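Local coordinates for protein type II restriction enzyme AgeI (PDB 5DWA) that recognises the double-stranded DNA sequence 5'-ACCGGT-3' and cuts it after the A, as a type II restriction endonuclease of the PD-(D/E)XK class, at residues F51-A54 against T55-P59. Residues are numbered along the deposited sequence; the frame is centred on the assembly and turned at random.
Sequences FVMA and TEVCP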
ATOM      1  N   PHE A  51     -17.130 -11.213  12.663  1.00 14.15           N
ATOM      2  CA  PHE A  51     -16.383 -10.482  13.673  1.00 13.51           C
ATOM      3  C   PHE A  51     -17.300  -9.955  14.772  1.00 13.12           C
ATOM      4  O   PHE A  51     -16.970 -10.018  15.958  1.00 14.64           O
ATOM      5  CB  PHE A  51     -15.598  -9.330  13.034  1.00 13.08           C
ATOM      6  CG  PHE A  51     -14.732  -8.574  14.006  1.00 12.12           C
ATOM      7  CD1 PHE A  51     -13.763  -9.237  14.751  1.00 13.61           C
ATOM      8  CD2 PHE A  51     -14.863  -7.200  14.159  1.00 13.27           C
ATOM      9  CE1 PHE A  51     -12.953  -8.542  15.642  1.00 13.36           C
ATOM     10  CE2 PHE A  51     -14.060  -6.498  15.045  1.00 13.15           C
ATOM     11  CZ  PHE A  51     -13.097  -7.169  15.785  1.00 12.44           C
ATOM     12  N   VAL A  52     -18.450  -9.423  14.375  1.00 14.40           N
ATOM     13  CA  VAL A  52     -19.425  -8.935  15.344  1.00 15.54           C
ATOM     14  C   VAL A  52     -19.909 -10.095  16.217  1.00 16.64           C
ATOM     15  O   VAL A  52     -20.029  -9.964  17.439  1.00 19.57           O
ATOM     16  CB  VAL A  52     -20.608  -8.266  14.640  1.00 15.50           C
ATOM     17  CG1 VAL A  52     -21.710  -7.918  15.631  1.00 17.00           C
ATOM     18  CG2 VAL A  52     -20.147  -7.011  13.915  1.00 15.42           C
ATOM     19  N   MET A  53     -20.149 -11.235  15.580  1.00 16.80           N
ATOM     20  CA  MET A  53     -20.528 -12.445  16.294  1.00 16.53           C
ATOM     21  C   MET A  53     -19.417 -12.908  17.234  1.00 16.52           C
ATOM     22  O   MET A  53     -19.663 -13.189  18.408  1.00 17.51           O
ATOM     23  CB  MET A  53     -20.892 -13.554  15.298  1.00 17.71           C
ATOM     24  CG  MET A  53     -21.333 -14.872  15.933  1.00 17.44           C
ATOM     25  SD  MET A  53     -19.941 -15.993  16.146  1.00 19.77           S
ATOM     26  CE  MET A  53     -20.815 -17.473  16.676  1.00 21.14           C
ATOM     27  N   ALA A  54     -18.188 -12.975  16.726  1.00 15.88           N
ATOM     28  CA  ALA A  54     -17.084 -13.509  17.526  1.00 15.88           C
ATOM     29  C   ALA A  54     -16.796 -12.668  18.763  1.00 15.88           C
ATOM     30  O   ALA A  54     -16.457 -13.205  19.817  1.00 16.87           O
ATOM     31  CB  ALA A  54     -15.813 -13.636  16.676  1.00 16.27           C
ATOM     32  N   THR A  55     -16.905 -11.347  18.629  1.00 15.68           N
ATOM     33  CA  THR A  55     -16.648 -10.472  19.759  1.00 16.63           C
ATOM     34  C   THR A  55     -17.771 -10.524  20.784  1.00 18.07           C
ATOM     35  O   THR A  55     -17.570 -10.178  21.945  1.00 19.96           O
ATOM     36  CB  THR A  55     -16.437  -9.012  19.314  1.00 17.39           C
ATOM     37  OG1 THR A  55     -17.513  -8.605  18.463  1.00 18.17           O
ATOM     38  CG2 THR A  55     -15.121  -8.886  18.562  1.00 17.83           C
ATOM     39  N   GLU A  56     -18.949 -10.961  20.358  1.00 19.14           N
ATOM     40  CA  GLU A  56     -20.040 -11.136  21.303  1.00 21.21           C
ATOM     41  C   GLU A  56     -19.933 -12.499  21.992  1.00 19.33           C
ATOM     42  O   GLU A  56     -20.253 -12.622  23.171  1.00 21.42           O
ATOM     43  CB  GLU A  56     -21.383 -10.953  20.598  1.00 24.76           C
ATOM     44  CG  GLU A  56     -21.655  -9.481  20.269  1.00 30.03           C
ATOM     45  CD  GLU A  56     -22.928  -9.258  19.482  1.00 35.91           C
ATOM     46  OE1 GLU A  56     -23.654 -10.239  19.222  1.00 39.34           O
ATOM     47  OE2 GLU A  56     -23.206  -8.094  19.124  1.00 37.72           O
ATOM     48  N   VAL A  57     -19.443 -13.509  21.275  1.00 20.05           N
ATOM     49  CA  VAL A  57     -19.184 -14.817  21.880  1.00 19.40           C
ATOM     50  C   VAL A  57     -18.028 -14.734  22.870  1.00 19.18           C
ATOM     51  O   VAL A  57     -18.048 -15.362  23.929  1.00 20.81           O
ATOM     52  CB  VAL A  57     -18.851 -15.888  20.813  1.00 20.14           C
ATOM     53  CG1 VAL A  57     -18.382 -17.193  21.465  1.00 20.96           C
ATOM     54  CG2 VAL A  57     -20.047 -16.132  19.925  1.00 19.39           C
ATOM     55  N   CYS A  58     -17.014 -13.951  22.514  1.00 19.28           N
ATOM     56  CA  CYS A  58     -15.820 -13.807  23.336  1.00 19.24           C
ATOM     57  C   CYS A  58     -15.550 -12.347  23.668  1.00 19.81           C
ATOM     58  O   CYS A  58     -14.604 -11.745  23.150  1.00 18.84           O
ATOM     59  CB  CYS A  58     -14.611 -14.415  22.626  1.00 19.78           C
ATOM     60  SG  CYS A  58     -14.809 -16.182  22.276  1.00 20.88           S
ATOM     61  N   PRO A  59     -16.369 -11.769  24.553  1.00 20.55           N
ATOM     62  CA  PRO A  59     -16.265 -10.330  24.825  1.00 21.20           C
ATOM     63  C   PRO A  59     -15.000  -9.916  25.575  1.00 21.08           C
ATOM     64  O   PRO A  59     -14.658  -8.732  25.561  1.00 21.24           O
ATOM     65  CB  PRO A  59     -17.510 -10.048  25.669  1.00 22.08           C
ATOM     66  CG  PRO A  59     -17.842 -11.356  26.312  1.00 20.97           C
ATOM     67  CD  PRO A  59     -17.437 -12.417  25.339  1.00 20.50           C
TER
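T55 lays its methyl CG2 over one face of the F51 ring, one helical turn back. This is a CH-pi contact: CG2 of T55 is 4.0 Å from the centroid of the F51 ring, displaced toward the CE1 and CZ rim. The hydroxyl of T55 turns back to the helix backbone. With chi1 at 51°, OG1 sits between its own N and carbonyl carbon and comes 2.9 Å from F51 O and 3.0 Å from V52 O. T55 N also bonds to F51 O, at 3.0 Å, an ordinary helix bond. With a valine here, F51 O and V52 O would probably lose the polar group beside them, and a methyl would face them instead.

On another side of the helix, M53 bends at chi2 (-93°) and crosses V57 at a slant. Its CE lies 3.6 Å from V57 CG2. V52 and E56 run side by side in van der Waals contact, with V52 CG1 3.8 Å from E56 OE2. The last helical turn closes with C58 N bonded to A54 O at 2.9 Å, and C58 then leaves helical geometry.

One side of this C-terminal end of helix 43-57 packs against other helices, while E56 is exposed. M53, A54 and V57 touch helix 22-36. The F51 side chain packs against helices 63-78 and 84-109, with W67 edge-to-face on its ring, and F262 of a loop meets both F51 and T55.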